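Local atomic coordinates of uncharacterized protein (Methanocella paludicola, PDB entry 5DMP), a protein that probably removes 3'-phosphate and related blocks from DNA ends during archaeal non-homologous end-joining repair, acting as a phosphoesterase. Residues Q9-D12 with L16-D19; M75-G80 with E146-A151. All coordinates share one frame; numbering follows the deposited sequence.

From the N terminus, strand 5-12 runs out, turns through three residues and comes back as strand 16-24; contact 1 closes this short hairpin. Contact 2 opens only later, at strand 72-84, and closes a far longer loop when the short helix 148-151 returns to that strand. The two therefore follow in series, neither nested nor crossed. In space they adjoin, their centres about 10 Å apart, because strand 72-84 pairs with strand 5-12 on the edge not used by the hairpin partner. The backbones of Lys10 and Met75 meet there, and one water belongs to both contacts, linking the Lys10 and Tyr18 face of the sheet to helix 148-151.

Contact 1: Q9-D12 with L16-D19; sequences QKHD and LHYD. With VN4 (oxido(dioxo)vanadium), chain J.
Backbone O of Gln9 receives Asp19 N at 2.7 Å, the shortest bond between strands 9-12 and 16-19, and CA of Tyr18 adds a C-H...O contact to the same oxygen. Asp19 N and O both pair with Gln9, and His11 does likewise with His17. His11 is also joined to Asp19 through its side chain: ND1 donates to OD2 over 3.1 Å, the carboxylate oxygen lying in the ring plane while the carboxylate itself is turned 74° from that plane. This bond, with weak ones from NE2 to Gly70 O and Gly71 O, restrains the imidazole's rotation, and CE1 of His11 comes to 3.0 Å from O2 of the oxido(dioxo)vanadium. The strands form an antiparallel hairpin whose His11 and Asp19 face lines the ligand pocket, with His11 also beside a magnesium ion. His17, its CG set between backbone N and carbonyl carbon (chi1 66°), lays one ring face under CB of His11; the two imidazoles are nearly parallel but slid apart. On the reverse face the extended Lys10 chain runs alongside Tyr18, CG lying 4.0 Å from the ring centroid, over the face. Past the ring, a water bridges the two side chains, 2.7 Å from Tyr18 OH and accepting from Lys10 NZ.

Contact 2: M75-G80 with E146-A151; sequences MVWDIG and EDIEKA. With EDO (1,2-ethanediol), chain H.
Trp77 meets Ile148 through the far corner of its indole, CH2 lying 3.8 Å from CG1 and 4.0 Å from CG2 of the isoleucine, so the ring end touches both branches. Next along the ring, CZ2 comes to 4.3 Å from CA of Glu149. At the pyrrole side a water bridges the two segments: Trp77 NE1 donates to it over 3.0 Å, and the water in turn donates to Glu149 O at 2.7 Å, giving both backbone carbonyl and indole N-H a partner. The indole reaches the helix because CG stands anti to the backbone N (chi1 -177°), carrying the ring out from the strand. Tyr18 packs edge-to-face with it, and Lys114 makes a cation-pi contact. On the helix side, Asp147 is the N-cap: OD1 accepts Lys150 N at 3.1 Å from above the carboxylate plane, while Asp147 O takes Ala151 N in the first helical turn. A 1,2-ethanediol, probably from the crystallisation liquor, accepts a bond from Asp147 N. In the backbone that carries the indole, Trp77 and Asp78 both face Ile8 of strand 5-12, a classic beta bulge in the antiparallel sheet, from which Trp77 reaches out to the N-capped helix 148-151.

Contact 1: Q9-D12 with L16-D19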
ATOM      1  N   GLN A   9      -1.633  -0.990   5.988  1.00 21.38           N
ATOM      2  CA  GLN A   9      -2.378  -0.971   7.257  1.00 25.97           C
ATOM      3  C   GLN A   9      -3.761  -0.414   6.961  1.00 30.33           C
ATOM      4  O   GLN A   9      -3.896   0.557   6.204  1.00 32.02           O
ATOM      5  CB  GLN A   9      -1.646  -0.137   8.275  1.00 26.46           C
ATOM      6  CG  GLN A   9      -0.512  -0.973   8.933  1.00 27.11           C
ATOM      7  CD  GLN A   9       0.673  -0.172   9.385  1.00 27.66           C
ATOM      8  OE1 GLN A   9       1.209   0.697   8.675  1.00 30.50           O
ATOM      9  NE2 GLN A   9       1.172  -0.520  10.593  1.00 29.70           N
ATOM     10  N   LYS A  10      -4.777  -1.058   7.527  1.00 28.61           N
ATOM     11  CA  LYS A  10      -6.160  -0.546   7.407  1.00 27.76           C
ATOM     12  C   LYS A  10      -6.352   0.322   8.643  1.00 30.36           C
ATOM     13  O   LYS A  10      -6.023  -0.074   9.802  1.00 27.62           O
ATOM     14  CB  LYS A  10      -7.166  -1.721   7.320  1.00 26.89           C
ATOM     15  CG  LYS A  10      -8.622  -1.240   7.124  1.00 27.78           C
ATOM     16  CD  LYS A  10      -9.528  -2.479   6.976  1.00 32.66           C
ATOM     17  CE  LYS A  10     -11.018  -2.064   6.806  1.00 35.93           C
ATOM     18  NZ  LYS A  10     -11.808  -3.334   6.747  1.00 39.82           N
ATOM     19  N   HIS A  11      -6.869   1.547   8.434  1.00 28.42           N
ATOM     20  CA  HIS A  11      -6.739   2.532   9.435  1.00 32.42           C
ATOM     21  C   HIS A  11      -8.087   3.191   9.637  1.00 35.25           C
ATOM     22  O   HIS A  11      -8.619   3.881   8.747  1.00 38.88           O
ATOM     23  CB  HIS A  11      -5.690   3.544   9.017  1.00 35.47           C
ATOM     24  CG  HIS A  11      -5.215   4.392  10.148  1.00 37.89           C
ATOM     25  ND1 HIS A  11      -3.998   5.033  10.133  1.00 47.77           N
ATOM     26  CD2 HIS A  11      -5.793   4.697  11.329  1.00 43.86           C
ATOM     27  CE1 HIS A  11      -3.839   5.680  11.277  1.00 48.59           C
ATOM     28  NE2 HIS A  11      -4.923   5.503  12.011  1.00 44.42           N
ATOM     29  N   ASP A  12      -8.668   2.941  10.781  1.00 36.03           N
ATOM     30  CA  ASP A  12      -9.943   3.582  11.101  1.00 42.31           C
ATOM     31  C   ASP A  12      -9.633   4.836  11.885  1.00 48.83           C
ATOM     32  O   ASP A  12      -9.425   4.767  13.099  1.00 43.65           O
ATOM     33  CB  ASP A  12     -10.811   2.626  11.924  1.00 45.57           C
ATOM     34  CG  ASP A  12     -12.267   3.041  11.967  1.00 58.74           C
ATOM     35  OD1 ASP A  12     -12.701   3.869  11.131  1.00 52.83           O
ATOM     36  OD2 ASP A  12     -12.978   2.494  12.830  1.00 65.80           O
ATOM     37  N   LEU A  16     -12.332   5.889   7.396  1.00 45.53           N
ATOM     38  CA  LEU A  16     -11.660   4.625   7.124  1.00 47.87           C
ATOM     39  C   LEU A  16     -10.733   4.809   5.891  1.00 49.44           C
ATOM     40  O   LEU A  16     -11.185   5.306   4.858  1.00 44.60           O
ATOM     41  CB  LEU A  16     -12.724   3.553   6.893  1.00 52.06           C
ATOM     42  CG  LEU A  16     -12.329   2.081   6.859  1.00 64.88           C
ATOM     43  CD1 LEU A  16     -13.566   1.188   6.879  1.00 65.27           C
ATOM     44  CD2 LEU A  16     -11.504   1.807   5.624  1.00 66.36           C
ATOM     45  N   HIS A  17      -9.445   4.469   5.996  1.00 34.05           N
ATOM     46  CA  HIS A  17      -8.592   4.474   4.840  1.00 33.78           C
ATOM     47  C   HIS A  17      -7.478   3.420   4.967  1.00 32.62           C
ATOM     48  O   HIS A  17      -7.385   2.710   5.977  1.00 34.21           O
ATOM     49  CB  HIS A  17      -7.962   5.869   4.607  1.00 37.58           C
ATOM     50  CG  HIS A  17      -7.001   6.290   5.695  1.00 34.50           C
ATOM     51  ND1 HIS A  17      -7.431   6.762   6.907  1.00 38.92           N
ATOM     52  CD2 HIS A  17      -5.653   6.227   5.774  1.00 32.23           C
ATOM     53  CE1 HIS A  17      -6.382   7.043   7.675  1.00 38.11           C
ATOM     54  NE2 HIS A  17      -5.289   6.699   7.019  1.00 39.50           N
ATOM     55  N   TYR A  18      -6.694   3.262   3.915  1.00 28.65           N
ATOM     56  CA  TYR A  18      -5.646   2.248   3.935  1.00 29.81           C
ATOM     57  C   TYR A  18      -4.355   3.042   3.818  1.00 35.22           C
ATOM     58  O   TYR A  18      -4.349   4.145   3.247  1.00 40.89           O
ATOM     59  CB  TYR A  18      -5.815   1.208   2.827  1.00 27.17           C
ATOM     60  CG  TYR A  18      -7.054   0.356   3.042  1.00 30.07           C
ATOM     61  CD1 TYR A  18      -8.354   0.898   2.851  1.00 29.32           C
ATOM     62  CD2 TYR A  18      -6.938  -0.998   3.378  1.00 30.16           C
ATOM     63  CE1 TYR A  18      -9.484   0.098   3.061  1.00 31.52           C
ATOM     64  CE2 TYR A  18      -8.062  -1.820   3.587  1.00 30.51           C
ATOM     65  CZ  TYR A  18      -9.330  -1.251   3.424  1.00 32.44           C
ATOM     66  OH  TYR A  18     -10.454  -2.059   3.626  1.00 30.59           O
ATOM     67  N   ASP A  19      -3.290   2.567   4.442  1.00 29.95           N
ATOM     68  CA  ASP A  19      -1.982   3.201   4.257  1.00 28.99           C
ATOM     69  C   ASP A  19      -1.125   2.177   3.598  1.00 26.44           C
ATOM     70  O   ASP A  19      -0.865   1.087   4.155  1.00 27.24           O
ATOM     71  CB  ASP A  19      -1.379   3.567   5.605  1.00 32.71           C
ATOM     72  CG  ASP A  19      -2.176   4.662   6.277  1.00 38.63           C
ATOM     73  OD1 ASP A  19      -2.230   5.722   5.623  1.00 40.62           O
ATOM     74  OD2 ASP A  19      -2.742   4.433   7.371  1.00 40.28           O
TER
HETATM   75  V   VN4 J 209      -0.008   6.390  10.452  1.00 64.29           V
HETATM   76  O1  VN4 J 209       1.302   7.120  11.649  1.00 56.12           O
HETATM   77  O2  VN4 J 209      -0.899   4.939  11.368  1.00 46.00           O
HETATM   78  O3  VN4 J 209      -0.256   7.089   8.706  1.00 58.94           O
HETATM   79  O   HOH W   1     -10.914  -4.687   4.221  1.00 33.18           O

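Contact 2: M75-G80 with E146-A151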
ATOM      1  N   MET A  75      -4.763  -1.622  11.786  1.00 25.94           N
ATOM      2  CA  MET A  75      -4.687  -3.049  11.545  1.00 27.57           C
ATOM      3  C   MET A  75      -3.619  -3.320  10.513  1.00 25.82           C
ATOM      4  O   MET A  75      -3.552  -2.602   9.508  1.00 28.48           O
ATOM      5  CB  MET A  75      -6.036  -3.523  10.959  1.00 27.59           C
ATOM      6  CG  MET A  75      -5.926  -4.917  10.326  1.00 27.60           C
ATOM      7  SD  MET A  75      -7.409  -5.403   9.400  1.00 30.80           S
ATOM      8  CE  MET A  75      -8.653  -5.405  10.716  1.00 27.24           C
ATOM      9  N   VAL A  76      -2.816  -4.364  10.685  1.00 26.67           N
ATOM     10  CA  VAL A  76      -1.868  -4.734   9.643  1.00 25.49           C
ATOM     11  C   VAL A  76      -2.680  -5.602   8.715  1.00 25.63           C
ATOM     12  O   VAL A  76      -2.992  -6.763   9.003  1.00 25.78           O
ATOM     13  CB  VAL A  76      -0.602  -5.473  10.180  1.00 25.63           C
ATOM     14  CG1 VAL A  76       0.269  -5.889   8.989  1.00 27.23           C
ATOM     15  CG2 VAL A  76       0.174  -4.465  11.068  1.00 23.27           C
ATOM     16  N   TRP A  77      -3.077  -4.993   7.606  1.00 25.36           N
ATOM     17  CA  TRP A  77      -4.042  -5.571   6.703  1.00 27.64           C
ATOM     18  C   TRP A  77      -3.389  -6.510   5.675  1.00 25.71           C
ATOM     19  O   TRP A  77      -3.993  -7.507   5.285  1.00 26.47           O
ATOM     20  CB  TRP A  77      -4.918  -4.416   6.082  1.00 27.86           C
ATOM     21  CG  TRP A  77      -6.026  -4.914   5.151  1.00 26.61           C
ATOM     22  CD1 TRP A  77      -7.351  -5.184   5.489  1.00 27.69           C
ATOM     23  CD2 TRP A  77      -5.907  -5.171   3.717  1.00 26.85           C
ATOM     24  NE1 TRP A  77      -8.055  -5.568   4.314  1.00 28.88           N
ATOM     25  CE2 TRP A  77      -7.184  -5.610   3.255  1.00 27.02           C
ATOM     26  CE3 TRP A  77      -4.838  -5.099   2.803  1.00 26.99           C
ATOM     27  CZ2 TRP A  77      -7.415  -5.946   1.894  1.00 26.88           C
ATOM     28  CZ3 TRP A  77      -5.053  -5.425   1.438  1.00 28.19           C
ATOM     29  CH2 TRP A  77      -6.364  -5.865   1.017  1.00 29.26           C
ATOM     30  N   ASP A  78      -2.156  -6.215   5.193  1.00 22.88           N
ATOM     31  CA  ASP A  78      -1.434  -7.155   4.379  1.00 23.68           C
ATOM     32  C   ASP A  78       0.038  -6.835   4.582  1.00 24.43           C
ATOM     33  O   ASP A  78       0.375  -5.703   4.954  1.00 23.98           O
ATOM     34  CB  ASP A  78      -1.737  -6.979   2.862  1.00 27.23           C
ATOM     35  CG  ASP A  78      -1.260  -8.155   2.038  1.00 27.55           C
ATOM     36  OD1 ASP A  78      -0.957  -9.240   2.615  1.00 30.51           O
ATOM     37  OD2 ASP A  78      -1.149  -8.089   0.755  1.00 29.53           O
ATOM     38  N   ILE A  79       0.898  -7.821   4.434  1.00 26.82           N
ATOM     39  CA  ILE A  79       2.334  -7.570   4.633  1.00 27.12           C
ATOM     40  C   ILE A  79       3.107  -8.614   3.794  1.00 26.98           C
ATOM     41  O   ILE A  79       2.616  -9.718   3.455  1.00 27.42           O
ATOM     42  CB  ILE A  79       2.711  -7.636   6.147  1.00 27.26           C
ATOM     43  CG1 ILE A  79       4.096  -6.989   6.385  1.00 29.02           C
ATOM     44  CG2 ILE A  79       2.657  -9.128   6.607  1.00 28.01           C
ATOM     45  CD1 ILE A  79       4.352  -6.654   7.862  1.00 28.06           C
ATOM     46  N   GLY A  80       4.307  -8.258   3.391  1.00 25.88           N
ATOM     47  CA  GLY A  80       5.173  -9.185   2.669  1.00 28.65           C
ATOM     48  C   GLY A  80       6.357  -8.359   2.181  1.00 27.53           C
ATOM     49  O   GLY A  80       6.895  -7.520   2.900  1.00 28.66           O
ATOM     50  N   GLU A 146     -12.665 -10.238  -7.660  1.00 38.87           N
ATOM     51  CA  GLU A 146     -12.935 -10.146  -6.246  1.00 39.08           C
ATOM     52  C   GLU A 146     -12.780  -8.693  -5.674  1.00 42.46           C
ATOM     53  O   GLU A 146     -11.897  -7.959  -6.091  1.00 41.48           O
ATOM     54  CB  GLU A 146     -11.923 -11.049  -5.545  1.00 45.29           C
ATOM     55  CG  GLU A 146     -12.311 -11.475  -4.138  1.00 52.95           C
ATOM     56  CD  GLU A 146     -11.158 -12.153  -3.417  1.00 62.31           C
ATOM     57  OE1 GLU A 146     -11.185 -12.185  -2.175  1.00 63.61           O
ATOM     58  OE2 GLU A 146     -10.214 -12.630  -4.087  1.00 61.40           O
ATOM     59  N   ASP A 147     -13.678  -8.301  -4.770  1.00 37.37           N
ATOM     60  CA  ASP A 147     -13.540  -7.114  -3.946  1.00 42.91           C
ATOM     61  C   ASP A 147     -12.699  -7.564  -2.749  1.00 37.32           C
ATOM     62  O   ASP A 147     -13.219  -8.154  -1.785  1.00 37.42           O
ATOM     63  CB  ASP A 147     -14.903  -6.655  -3.472  1.00 44.18           C
ATOM     64  CG  ASP A 147     -14.852  -5.412  -2.617  1.00 47.21           C
ATOM     65  OD1 ASP A 147     -13.839  -5.126  -1.923  1.00 45.26           O
ATOM     66  OD2 ASP A 147     -15.874  -4.716  -2.590  1.00 50.46           O
ATOM     67  N   ILE A 148     -11.388  -7.316  -2.823  1.00 35.80           N
ATOM     68  CA  ILE A 148     -10.462  -7.860  -1.801  1.00 33.25           C
ATOM     69  C   ILE A 148     -10.782  -7.236  -0.428  1.00 33.45           C
ATOM     70  O   ILE A 148     -10.619  -7.877   0.644  1.00 35.59           O
ATOM     71  CB  ILE A 148      -8.958  -7.626  -2.233  1.00 36.07           C
ATOM     72  CG1 ILE A 148      -8.003  -8.449  -1.306  1.00 34.96           C
ATOM     73  CG2 ILE A 148      -8.639  -6.111  -2.277  1.00 30.70           C
ATOM     74  CD1 ILE A 148      -8.165  -9.933  -1.519  1.00 37.49           C
ATOM     75  N   GLU A 149     -11.295  -6.015  -0.421  1.00 33.74           N
ATOM     76  CA  GLU A 149     -11.577  -5.379   0.871  1.00 32.72           C
ATOM     77  C   GLU A 149     -12.727  -6.052   1.595  1.00 37.03           C
ATOM     78  O   GLU A 149     -12.747  -6.064   2.806  1.00 35.49           O
ATOM     79  CB  GLU A 149     -11.928  -3.918   0.731  1.00 35.38           C
ATOM     80  CG  GLU A 149     -10.712  -3.046   0.611  1.00 38.25           C
ATOM     81  CD  GLU A 149     -10.227  -2.961  -0.794  1.00 43.88           C
ATOM     82  OE1 GLU A 149     -11.071  -3.204  -1.701  1.00 44.60           O
ATOM     83  OE2 GLU A 149      -9.002  -2.687  -1.008  1.00 36.98           O
ATOM     84  N   LYS A 150     -13.727  -6.484   0.828  1.00 35.71           N
ATOM     85  CA  LYS A 150     -14.850  -7.255   1.366  1.00 37.89           C
ATOM     86  C   LYS A 150     -14.476  -8.688   1.674  1.00 35.18           C
ATOM     87  O   LYS A 150     -14.801  -9.227   2.761  1.00 39.20           O
ATOM     88  CB  LYS A 150     -16.060  -7.148   0.400  1.00 40.43           C
ATOM     89  CG  LYS A 150     -16.842  -5.867   0.688  1.00 55.33           C
ATOM     90  CD  LYS A 150     -18.065  -5.581  -0.201  1.00 67.59           C
ATOM     91  CE  LYS A 150     -18.546  -4.134   0.003  1.00 69.76           C
ATOM     92  NZ  LYS A 150     -19.435  -3.584  -1.074  1.00 71.51           N
ATOM     93  N   ALA A 151     -13.756  -9.307   0.765  1.00 34.04           N
ATOM     94  CA  ALA A 151     -13.397 -10.715   0.925  1.00 39.55           C
ATOM     95  C   ALA A 151     -12.420 -10.961   2.084  1.00 43.23           C
ATOM     96  O   ALA A 151     -12.427 -12.040   2.744  1.00 36.63           O
ATOM     97  CB  ALA A 151     -12.767 -11.211  -0.346  1.00 39.98           C
TER
HETATM   98  C1  EDO H 207     -16.882  -9.604  -4.191  1.00 70.92           C
HETATM   99  O1  EDO H 207     -15.735 -10.421  -3.927  1.00 61.93           O
HETATM  100  C2  EDO H 207     -17.664  -9.504  -2.877  1.00 77.34           C
HETATM  101  O2  EDO H 207     -17.029 -10.343  -1.896  1.00 79.51           O
HETATM  102  O   HOH W   1     -10.914  -4.687   4.221  1.00 33.18           O